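Local structure of PILD processed protein (Shewanella oneidensis, 4D40) at residues Q18-H23 / F53-K58; L36-S39 / S43-Y46; A59-R64 / C69-L74. The protein probably serves as a subunit of type IV pili, the surface filaments that bacteria use for adhesion and related tasks, after processing by the peptidase PilD. All blocks are in the same frame, centred on the assembly; numbering follows the deposited sequence.

Contact 1: Q18-H23 / F53-K58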
ATOM      1  N   GLN A  18      -7.894  -1.440  -4.392  1.00 19.85           N
ATOM      2  CA  GLN A  18      -9.224  -1.661  -4.963  1.00 19.20           C
ATOM      3  C   GLN A  18      -9.493  -0.671  -6.095  1.00 22.08           C
ATOM      4  O   GLN A  18     -10.104  -1.007  -7.114  1.00 22.00           O
ATOM      5  CB  GLN A  18     -10.301  -1.558  -3.875  1.00 26.37           C
ATOM      6  CG  GLN A  18     -10.233  -2.713  -2.877  1.00 21.35           C
ATOM      7  CD  GLN A  18     -11.112  -2.525  -1.671  1.00 19.42           C
ATOM      8  OE1 GLN A  18     -11.709  -1.467  -1.472  1.00 23.90           O
ATOM      9  NE2 GLN A  18     -11.219  -3.572  -0.855  1.00 23.93           N
ATOM     10  N   ALA A  19      -9.018   0.554  -5.923  1.00 20.12           N
ATOM     11  CA  ALA A  19      -9.150   1.556  -6.969  1.00 21.65           C
ATOM     12  C   ALA A  19      -8.293   1.182  -8.183  1.00 18.94           C
ATOM     13  O   ALA A  19      -8.707   1.380  -9.327  1.00 22.44           O
ATOM     14  CB  ALA A  19      -8.763   2.923  -6.440  1.00 25.67           C
ATOM     15  N   LEU A  20      -7.105   0.645  -7.930  1.00 19.28           N
ATOM     16  CA  LEU A  20      -6.222   0.218  -9.010  1.00 19.74           C
ATOM     17  C   LEU A  20      -6.858  -0.903  -9.831  1.00 20.86           C
ATOM     18  O   LEU A  20      -6.698  -0.927 -11.047  1.00 22.80           O
ATOM     19  CB  LEU A  20      -4.868  -0.226  -8.455  1.00 18.10           C
ATOM     20  CG  LEU A  20      -4.000   0.914  -7.902  1.00 22.48           C
ATOM     21  CD1 LEU A  20      -2.868   0.355  -7.062  1.00 23.62           C
ATOM     22  CD2 LEU A  20      -3.452   1.784  -9.034  1.00 20.47           C
ATOM     23  N   GLU A  21      -7.588  -1.810  -9.181  1.00 19.36           N
ATOM     24  CA  GLU A  21      -8.251  -2.900  -9.907  1.00 19.37           C
ATOM     25  C   GLU A  21      -9.391  -2.383 -10.784  1.00 22.32           C
ATOM     26  O   GLU A  21      -9.694  -2.970 -11.818  1.00 24.09           O
ATOM     27  CB  GLU A  21      -8.806  -3.960  -8.951  1.00 24.66           C
ATOM     28  CG  GLU A  21      -7.857  -5.057  -8.471  1.00 35.48           C
ATOM     29  CD  GLU A  21      -6.812  -5.493  -9.486  1.00 28.86           C
ATOM     30  OE1 GLU A  21      -7.158  -6.033 -10.559  1.00 26.76           O
ATOM     31  OE2 GLU A  21      -5.625  -5.314  -9.186  1.00 25.99           O
ATOM     32  N   ARG A  22     -10.034  -1.293 -10.370  1.00 23.04           N
ATOM     33  CA  ARG A  22     -11.096  -0.712 -11.177  1.00 25.25           C
ATOM     34  C   ARG A  22     -10.498  -0.113 -12.442  1.00 22.05           C
ATOM     35  O   ARG A  22     -11.067  -0.230 -13.528  1.00 28.96           O
ATOM     36  CB  ARG A  22     -11.873   0.344 -10.387  1.00 30.69           C
ATOM     37  CG  ARG A  22     -12.854  -0.244  -9.395  1.00 28.46           C
ATOM     38  CD  ARG A  22     -13.840   0.802  -8.887  1.00 30.43           C
ATOM     39  NE  ARG A  22     -13.187   1.772  -8.013  1.00 31.99           N
ATOM     40  CZ  ARG A  22     -12.932   1.569  -6.723  1.00 35.93           C
ATOM     41  NH1 ARG A  22     -13.264   0.424  -6.138  1.00 32.73           N
ATOM     42  NH2 ARG A  22     -12.331   2.514  -6.015  1.00 29.74           N
ATOM     43  N   HIS A  23      -9.335   0.511 -12.299  1.00 22.33           N
ATOM     44  CA  HIS A  23      -8.629   1.039 -13.457  1.00 22.26           C
ATOM     45  C   HIS A  23      -8.201  -0.103 -14.369  1.00 22.06           C
ATOM     46  O   HIS A  23      -8.379  -0.036 -15.583  1.00 25.03           O
ATOM     47  CB  HIS A  23      -7.409   1.851 -13.029  1.00 23.94           C
ATOM     48  CG  HIS A  23      -6.745   2.564 -14.163  1.00 28.07           C
ATOM     49  ND1 HIS A  23      -5.834   1.952 -14.996  1.00 32.50           N
ATOM     50  CD2 HIS A  23      -6.867   3.836 -14.612  1.00 34.70           C
ATOM     51  CE1 HIS A  23      -5.416   2.817 -15.902  1.00 31.86           C
ATOM     52  NE2 HIS A  23      -6.031   3.966 -15.694  1.00 40.52           N
ATOM     53  N   PHE A  53       1.582  -4.460 -15.805  1.00 24.70           N
ATOM     54  CA  PHE A  53       0.768  -5.612 -15.407  1.00 24.81           C
ATOM     55  C   PHE A  53       0.876  -5.933 -13.914  1.00 23.38           C
ATOM     56  O   PHE A  53       0.157  -6.808 -13.412  1.00 23.79           O
ATOM     57  CB  PHE A  53       1.153  -6.844 -16.229  1.00 27.12           C
ATOM     58  CG  PHE A  53       0.593  -6.839 -17.623  1.00 28.84           C
ATOM     59  CD1 PHE A  53      -0.773  -6.918 -17.833  1.00 29.00           C
ATOM     60  CD2 PHE A  53       1.432  -6.767 -18.725  1.00 30.68           C
ATOM     61  CE1 PHE A  53      -1.293  -6.919 -19.121  1.00 30.88           C
ATOM     62  CE2 PHE A  53       0.918  -6.765 -20.013  1.00 33.02           C
ATOM     63  CZ  PHE A  53      -0.446  -6.849 -20.210  1.00 32.59           C
ATOM     64  N   GLY A  54       1.760  -5.228 -13.211  1.00 23.67           N
ATOM     65  CA  GLY A  54       1.906  -5.374 -11.773  1.00 23.17           C
ATOM     66  C   GLY A  54       2.089  -4.038 -11.079  1.00 22.41           C
ATOM     67  O   GLY A  54       2.225  -3.009 -11.739  1.00 23.63           O
ATOM     68  N   PHE A  55       2.087  -4.052  -9.748  1.00 20.07           N
ATOM     69  CA  PHE A  55       2.422  -2.863  -8.969  1.00 19.38           C
ATOM     70  C   PHE A  55       2.834  -3.215  -7.550  1.00 24.33           C
ATOM     71  O   PHE A  55       2.607  -4.326  -7.076  1.00 20.03           O
ATOM     72  CB  PHE A  55       1.239  -1.882  -8.913  1.00 18.96           C
ATOM     73  CG  PHE A  55       0.077  -2.366  -8.082  1.00 17.75           C
ATOM     74  CD1 PHE A  55       0.094  -2.268  -6.702  1.00 17.94           C
ATOM     75  CD2 PHE A  55      -1.046  -2.915  -8.691  1.00 20.97           C
ATOM     76  CE1 PHE A  55      -0.969  -2.707  -5.944  1.00 20.96           C
ATOM     77  CE2 PHE A  55      -2.107  -3.350  -7.940  1.00 21.23           C
ATOM     78  CZ  PHE A  55      -2.070  -3.246  -6.556  1.00 19.69           C
ATOM     79  N   SER A  56       3.417  -2.232  -6.874  1.00 19.45           N
ATOM     80  CA  SER A  56       3.672  -2.311  -5.448  1.00 20.97           C
ATOM     81  C   SER A  56       3.189  -1.036  -4.781  1.00 20.79           C
ATOM     82  O   SER A  56       3.597   0.063  -5.165  1.00 21.57           O
ATOM     83  CB  SER A  56       5.157  -2.507  -5.162  1.00 20.05           C
ATOM     84  OG  SER A  56       5.408  -2.402  -3.769  1.00 21.01           O
ATOM     85  N   LEU A  57       2.314  -1.199  -3.794  1.00 16.45           N
ATOM     86  CA  LEU A  57       1.908  -0.105  -2.916  1.00 17.67           C
ATOM     87  C   LEU A  57       2.690  -0.237  -1.626  1.00 18.92           C
ATOM     88  O   LEU A  57       2.778  -1.336  -1.073  1.00 18.74           O
ATOM     89  CB  LEU A  57       0.405  -0.152  -2.626  1.00 19.14           C
ATOM     90  CG  LEU A  57      -0.533   0.339  -3.722  1.00 17.41           C
ATOM     91  CD1 LEU A  57      -1.966  -0.124  -3.444  1.00 21.30           C
ATOM     92  CD2 LEU A  57      -0.467   1.855  -3.822  1.00 19.64           C
ATOM     93  N   LYS A  58       3.269   0.861  -1.136  1.00 18.07           N
ATOM     94  CA  LYS A  58       3.998   0.797   0.122  1.00 16.36           C
ATOM     95  C   LYS A  58       3.574   1.892   1.073  1.00 21.33           C
ATOM     96  O   LYS A  58       3.189   2.986   0.658  1.00 21.59           O
ATOM     97  CB  LYS A  58       5.506   0.898  -0.096  1.00 20.88           C
ATOM     98  CG  LYS A  58       6.083  -0.225  -0.938  1.00 21.48           C
ATOM     99  CD  LYS A  58       7.597  -0.153  -0.968  1.00 27.58           C
ATOM    100  CE  LYS A  58       8.200  -1.455  -1.445  1.00 35.29           C
ATOM    101  NZ  LYS A  58       7.892  -1.670  -2.877  1.00 33.06           N
TER
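Leu20 of helix 2-27 sets one methyl group, CD1, squarely over the ring of Phe55 on strand 55-61. CD1 lies 3.7 Å from the ring centroid and only 9° off the ring normal, a CH-pi contact in which the methyl sits almost equally near all six ring carbons. With chi1 at 70°, Phe55 CG lies between its backbone N and carbonyl carbon, and the ring then presents a face to Leu20 CD1. The same methyl meets Leu57 tip to tip, with Leu20 CD1 3.8 Å from Leu57 CD1, so a single leucine branch fills the corner between two residues that both point from the strand to the helix. A branched, flexible leucine suits this place because one methyl can cover a ring while the other, CD2, packs on Tyr46.

Toward the end of the strand that leads back to Gly54 the packing thins. Glu21, partly exposed, brings only OE2 near the ring edge, 4.2 Å from Phe55 CE2, and that oxygen is hydrogen-bonded to the hydroxyl of Tyr30, whose ring also meets Phe55 edge to face. No hydrogen bond passes between 18-23 and 53-58. Between these segments the helix is held to the strand by dispersion and the hydrophobic effect, as expected where the long pilin helix lies against its antiparallel sheet, with the carboxylate kept at the margin.

Contact 2: L36-S39 / S43-Y46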
ATOM      1  N   LEU A  36      -1.755   9.652  -3.764  1.00 24.77           N
ATOM      2  CA  LEU A  36      -1.897   9.089  -2.431  1.00 21.48           C
ATOM      3  C   LEU A  36      -1.636  10.171  -1.404  1.00 25.85           C
ATOM      4  O   LEU A  36      -0.821  11.062  -1.631  1.00 29.07           O
ATOM      5  CB  LEU A  36      -0.934   7.922  -2.225  1.00 20.31           C
ATOM      6  CG  LEU A  36      -1.099   6.734  -3.175  1.00 23.13           C
ATOM      7  CD1 LEU A  36       0.099   5.812  -3.059  1.00 25.82           C
ATOM      8  CD2 LEU A  36      -2.386   5.994  -2.867  1.00 22.67           C
ATOM      9  N   ALA A  37      -2.340  10.089  -0.281  1.00 28.24           N
ATOM     10  CA  ALA A  37      -2.233  11.095   0.774  1.00 32.11           C
ATOM     11  C   ALA A  37      -1.358  10.603   1.913  1.00 30.85           C
ATOM     12  O   ALA A  37      -1.668   9.596   2.541  1.00 39.13           O
ATOM     13  CB  ALA A  37      -3.607  11.450   1.294  1.00 34.67           C
ATOM     14  N   ASN A  38      -0.273  11.321   2.186  1.00 32.81           N
ATOM     15  CA  ASN A  38       0.580  11.001   3.326  1.00 28.35           C
ATOM     16  C   ASN A  38       0.023  11.533   4.640  1.00 34.14           C
ATOM     17  O   ASN A  38      -0.830  12.423   4.661  1.00 35.46           O
ATOM     18  CB  ASN A  38       1.989  11.556   3.120  1.00 34.21           C
ATOM     19  CG  ASN A  38       2.728  10.857   2.011  1.00 39.05           C
ATOM     20  OD1 ASN A  38       2.326   9.787   1.572  1.00 34.00           O
ATOM     21  ND2 ASN A  38       3.824  11.453   1.559  1.00 39.08           N
ATOM     22  N   SER A  39       0.519  10.964   5.733  1.00 25.72           N
ATOM     23  CA  SER A  39       0.171  11.387   7.082  1.00 23.51           C
ATOM     24  C   SER A  39       1.454  11.683   7.835  1.00 24.83           C
ATOM     25  O   SER A  39       2.537  11.431   7.328  1.00 25.97           O
ATOM     26  CB  SER A  39      -0.619  10.301   7.807  1.00 26.39           C
ATOM     27  OG  SER A  39       0.248   9.254   8.217  1.00 26.88           O
ATOM     28  N   SER A  43       4.354   7.464   4.856  1.00 20.83           N
ATOM     29  CA  SER A  43       4.487   7.985   3.507  1.00 20.93           C
ATOM     30  C   SER A  43       4.102   6.877   2.549  1.00 19.15           C
ATOM     31  O   SER A  43       4.663   5.786   2.611  1.00 22.71           O
ATOM     32  CB  SER A  43       5.915   8.461   3.249  1.00 24.13           C
ATOM     33  OG  SER A  43       6.272   9.465   4.173  1.00 26.84           O
ATOM     34  N   PHE A  44       3.137   7.156   1.677  1.00 22.15           N
ATOM     35  CA  PHE A  44       2.610   6.137   0.766  1.00 17.57           C
ATOM     36  C   PHE A  44       3.142   6.315  -0.651  1.00 21.19           C
ATOM     37  O   PHE A  44       3.297   7.443  -1.127  1.00 24.05           O
ATOM     38  CB  PHE A  44       1.084   6.180   0.750  1.00 20.26           C
ATOM     39  CG  PHE A  44       0.457   5.909   2.084  1.00 23.82           C
ATOM     40  CD1 PHE A  44       0.166   4.613   2.482  1.00 22.52           C
ATOM     41  CD2 PHE A  44       0.158   6.950   2.947  1.00 25.31           C
ATOM     42  CE1 PHE A  44      -0.416   4.364   3.713  1.00 19.12           C
ATOM     43  CE2 PHE A  44      -0.426   6.706   4.171  1.00 24.56           C
ATOM     44  CZ  PHE A  44      -0.708   5.407   4.556  1.00 21.05           C
ATOM     45  N   SER A  45       3.418   5.199  -1.323  1.00 21.05           N
ATOM     46  CA  SER A  45       3.901   5.239  -2.692  1.00 20.48           C
ATOM     47  C   SER A  45       3.251   4.151  -3.535  1.00 22.45           C
ATOM     48  O   SER A  45       2.869   3.103  -3.021  1.00 19.15           O
ATOM     49  CB  SER A  45       5.428   5.084  -2.734  1.00 24.05           C
ATOM     50  OG  SER A  45       5.837   3.818  -2.224  1.00 26.33           O
ATOM     51  N   TYR A  46       3.121   4.443  -4.824  1.00 19.55           N
ATOM     52  CA  TYR A  46       2.632   3.505  -5.827  1.00 18.77           C
ATOM     53  C   TYR A  46       3.692   3.355  -6.904  1.00 21.04           C
ATOM     54  O   TYR A  46       4.115   4.353  -7.499  1.00 21.54           O
ATOM     55  CB  TYR A  46       1.327   4.006  -6.436  1.00 20.56           C
ATOM     56  CG  TYR A  46       0.924   3.323  -7.724  1.00 19.82           C
ATOM     57  CD1 TYR A  46       0.435   2.034  -7.708  1.00 17.35           C
ATOM     58  CD2 TYR A  46       1.001   3.983  -8.949  1.00 20.02           C
ATOM     59  CE1 TYR A  46       0.043   1.399  -8.881  1.00 18.68           C
ATOM     60  CE2 TYR A  46       0.601   3.355 -10.133  1.00 20.43           C
ATOM     61  CZ  TYR A  46       0.126   2.058 -10.078  1.00 17.97           C
ATOM     62  OH  TYR A  46      -0.274   1.410 -11.230  1.00 21.59           O
TER
HETATM   63  O   HOH W   1       4.753   9.473  -0.238  1.00 47.24           O
HETATM   64  O   HOH W   2       4.688  11.285   5.568  1.00 30.79           O
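Asn38 and Phe44 meet through an amide and a backbone N-H: Phe44 N donates to Asn38 OD1 over 2.8 Å and nearly straight, at 172°, although the donor stands above the carbonyl plane of the amide rather than in it. The turn of Asn38 (chi1 -68°, CG anti to its carbonyl carbon) swings the amide toward the strand, and asparagine suits the place because its other end can donate. Asn38 ND2 gives a hydrogen bond to a water 2.8 Å away, and that water can in turn donate to Phe44 O, so Asn38 serves the N-H directly and probably the carbonyl through the water.

The Phe44 ring has Asn38 OD1 near its edge, and Ala37 O approaches Phe44 CD2 obliquely at 3.2 Å. Leu36 takes the next step along the strand, its CD1 lying across the backbone 3.6 Å from Ser45 C and touching the CB atoms of Phe44 and Tyr46. A second water links Ser39 O to Ser43 OG.

Segment 36-39 thus runs along the outermost strand 42-48 without extending the sheet. Ala37 N is hydrogen-bonded to the hydroxyl of Tyr12 on helix 2-27, whose ring meets Phe44 edge to face, while Leu36 also reaches Ser16 and, on strand 55-61, Leu57.

Contact 3: A59-R64 / C69-L74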
ATOM      1  N   ALA A  59       3.669   1.564   2.356  1.00 21.44           N
ATOM      2  CA  ALA A  59       3.494   2.521   3.438  1.00 18.19           C
ATOM      3  C   ALA A  59       4.747   2.497   4.294  1.00 16.96           C
ATOM      4  O   ALA A  59       5.013   1.518   4.993  1.00 20.45           O
ATOM      5  CB  ALA A  59       2.272   2.182   4.264  1.00 18.31           C
ATOM      6  N   VAL A  60       5.520   3.576   4.223  1.00 18.98           N
ATOM      7  CA  VAL A  60       6.791   3.671   4.932  1.00 19.31           C
ATOM      8  C   VAL A  60       6.618   4.505   6.184  1.00 20.02           C
ATOM      9  O   VAL A  60       6.310   5.690   6.085  1.00 23.73           O
ATOM     10  CB  VAL A  60       7.888   4.302   4.048  1.00 22.02           C
ATOM     11  CG1 VAL A  60       9.200   4.431   4.824  1.00 26.06           C
ATOM     12  CG2 VAL A  60       8.089   3.481   2.787  1.00 22.32           C
ATOM     13  N   PRO A  61       6.829   3.901   7.362  1.00 21.43           N
ATOM     14  CA  PRO A  61       6.671   4.705   8.580  1.00 22.05           C
ATOM     15  C   PRO A  61       7.687   5.835   8.682  1.00 23.63           C
ATOM     16  O   PRO A  61       8.825   5.693   8.244  1.00 29.16           O
ATOM     17  CB  PRO A  61       6.872   3.682   9.702  1.00 27.74           C
ATOM     18  CG  PRO A  61       7.697   2.604   9.093  1.00 27.33           C
ATOM     19  CD  PRO A  61       7.245   2.519   7.666  1.00 23.81           C
ATOM     20  N   THR A  62       7.249   6.958   9.242  1.00 24.83           N
ATOM     21  CA  THR A  62       8.140   8.056   9.583  1.00 27.12           C
ATOM     22  C   THR A  62       8.807   7.743  10.915  1.00 30.50           C
ATOM     23  O   THR A  62       8.456   6.771  11.578  1.00 30.97           O
ATOM     24  CB  THR A  62       7.382   9.385   9.691  1.00 30.81           C
ATOM     25  OG1 THR A  62       6.489   9.322  10.806  1.00 29.34           O
ATOM     26  CG2 THR A  62       6.586   9.669   8.424  1.00 30.62           C
ATOM     27  N   ASN A  63       9.763   8.573  11.316  1.00 42.61           N
ATOM     28  CA  ASN A  63      10.400   8.413  12.621  1.00 51.73           C
ATOM     29  C   ASN A  63       9.387   8.542  13.763  1.00 43.84           C
ATOM     30  O   ASN A  63       9.602   8.026  14.859  1.00 50.52           O
ATOM     31  CB  ASN A  63      11.530   9.432  12.792  1.00 56.58           C
ATOM     32  CG  ASN A  63      11.132  10.828  12.354  1.00 92.19           C
ATOM     33  OD1 ASN A  63       9.955  11.113  12.142  1.00 91.60           O
ATOM     34  ND2 ASN A  63      12.117  11.707  12.213  1.00126.64           N
ATOM     35  N   ARG A  64       8.276   9.221  13.488  1.00 41.92           N
ATOM     36  CA  ARG A  64       7.218   9.434  14.473  1.00 44.64           C
ATOM     37  C   ARG A  64       6.357   8.190  14.708  1.00 36.83           C
ATOM     38  O   ARG A  64       5.497   8.184  15.585  1.00 40.30           O
ATOM     39  CB  ARG A  64       6.325  10.593  14.027  1.00 42.39           C
ATOM     40  CG  ARG A  64       7.084  11.889  13.810  1.00 72.41           C
ATOM     41  CD  ARG A  64       6.208  12.977  13.225  1.00 97.91           C
ATOM     42  NE  ARG A  64       7.016  14.027  12.607  1.00109.89           N
ATOM     43  CZ  ARG A  64       7.364  14.058  11.321  1.00 99.09           C
ATOM     44  NH1 ARG A  64       6.968  13.101  10.485  1.00 56.42           N
ATOM     45  NH2 ARG A  64       8.107  15.057  10.866  1.00124.17           N
ATOM     46  N   CYS A  69       6.600  -3.440  12.577  1.00 25.52           N
ATOM     47  CA  CYS A  69       6.355  -4.024  11.261  1.00 24.42           C
ATOM     48  C   CYS A  69       7.029  -3.223  10.154  1.00 26.82           C
ATOM     49  O   CYS A  69       7.090  -3.662   9.008  1.00 25.87           O
ATOM     50  CB  CYS A  69       4.856  -4.139  10.994  1.00 22.88           C
ATOM     51  SG  CYS A  69       4.092  -5.383  12.056  1.00 27.42           S
ATOM     52  N   GLY A  70       7.547  -2.052  10.500  1.00 25.68           N
ATOM     53  CA  GLY A  70       8.277  -1.242   9.546  1.00 26.21           C
ATOM     54  C   GLY A  70       7.466  -0.910   8.314  1.00 23.63           C
ATOM     55  O   GLY A  70       6.284  -0.568   8.396  1.00 24.78           O
ATOM     56  N   THR A  71       8.100  -1.028   7.156  1.00 25.41           N
ATOM     57  CA  THR A  71       7.431  -0.728   5.900  1.00 22.74           C
ATOM     58  C   THR A  71       6.453  -1.825   5.523  1.00 24.93           C
ATOM     59  O   THR A  71       6.791  -3.012   5.537  1.00 26.54           O
ATOM     60  CB  THR A  71       8.446  -0.538   4.764  1.00 23.73           C
ATOM     61  OG1 THR A  71       9.285   0.580   5.073  1.00 26.91           O
ATOM     62  CG2 THR A  71       7.733  -0.287   3.433  1.00 26.78           C
ATOM     63  N   LEU A  72       5.242  -1.404   5.176  1.00 23.33           N
ATOM     64  CA  LEU A  72       4.181  -2.310   4.766  1.00 21.44           C
ATOM     65  C   LEU A  72       4.037  -2.243   3.261  1.00 22.31           C
ATOM     66  O   LEU A  72       4.113  -1.166   2.686  1.00 22.28           O
ATOM     67  CB  LEU A  72       2.859  -1.928   5.420  1.00 21.25           C
ATOM     68  CG  LEU A  72       2.909  -1.622   6.909  1.00 21.40           C
ATOM     69  CD1 LEU A  72       1.631  -0.912   7.318  1.00 23.71           C
ATOM     70  CD2 LEU A  72       3.114  -2.884   7.718  1.00 27.08           C
ATOM     71  N   SER A  73       3.830  -3.379   2.611  1.00 20.78           N
ATOM     72  CA  SER A  73       3.555  -3.336   1.184  1.00 19.60           C
ATOM     73  C   SER A  73       2.466  -4.313   0.793  1.00 22.62           C
ATOM     74  O   SER A  73       2.190  -5.285   1.497  1.00 21.79           O
ATOM     75  CB  SER A  73       4.816  -3.620   0.370  1.00 21.76           C
ATOM     76  OG  SER A  73       5.217  -4.966   0.497  1.00 26.13           O
ATOM     77  N   LEU A  74       1.871  -4.014  -0.354  1.00 19.75           N
ATOM     78  CA  LEU A  74       0.764  -4.770  -0.924  1.00 19.69           C
ATOM     79  C   LEU A  74       0.910  -4.721  -2.441  1.00 21.28           C
ATOM     80  O   LEU A  74       1.012  -3.633  -3.003  1.00 19.04           O
ATOM     81  CB  LEU A  74      -0.568  -4.170  -0.478  1.00 18.79           C
ATOM     82  CG  LEU A  74      -1.848  -4.709  -1.117  1.00 21.94           C
ATOM     83  CD1 LEU A  74      -1.924  -6.202  -0.930  1.00 29.99           C
ATOM     84  CD2 LEU A  74      -3.069  -4.028  -0.509  1.00 29.29           C
TER
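Thr71 and Val60 lie side by side and point the same way at the start of the hairpin pairing between strands 55-61 and 72-75. Followed outward, Thr71 first sets its CB 4.0 Å from Ala59 O, and there the side chain forks. The methyl branch, CG2, is anti to the backbone N and keeps close to the neighbouring strand, packing on Val60 CG2 at 3.8 Å and on the same carbonyl oxygen, Ala59 O. The hydroxyl branch, OG1, anti to the carbonyl carbon, reaches Pro61 CD at 3.8 Å and also lies against the Val60 methyls; these are van der Waals contacts. The two short beta-branched side chains give each other methyl contact, while Thr71 keeps a polar atom at the partly exposed margin.

The backbones carry the pairing. Ala59 and Leu72 form an antiparallel hydrogen-bonded pair: Ala59 N donates to Leu72 O over 2.8 Å, and Leu72 N donates back to Ala59 O over 2.9 Å, both close to linear. Ala59 O also receives a CA-H contact from Thr71. The regular ladder stops at Pro61, which has no N-H to give; its CD instead rests 3.3 Å from Gly70 O. Gly70 turns the chain with a positive phi of 57°, a conformation easily adopted without a side chain.

Just before this turn Cys69 is tied by a disulfide to Cys86. Ala59 and Leu72 face helix 2-27, Leu72 touching Arg6 and Gln10, and the small Ala59 lies against Phe44 of strand 42-48, the strand that pairs with the other edge of 55-61.

In the fold
Contacts 1 and 3 share strand 55-61, contact 1 using its first half and contact 3 its last residues, and contact 2 lies on its sheet neighbour 42-48. Contacts 1 and 3 lie on opposite sides of the chain's centre, their own centres about 18 Å apart, yet Leu57 N is 2.9 Å from Leu74 O where the two strands pair. Contact 2, whose centre is about 14 Å from that of contact 1 and about 10 Å from that of contact 3, is nested along the chain within the loop that contact 1 closes. Probable backbone hydrogen bonds join it to both: Lys58 N lies 3.0 Å from Ser45 O, and Val60 N 2.9 Å from Ser43 O.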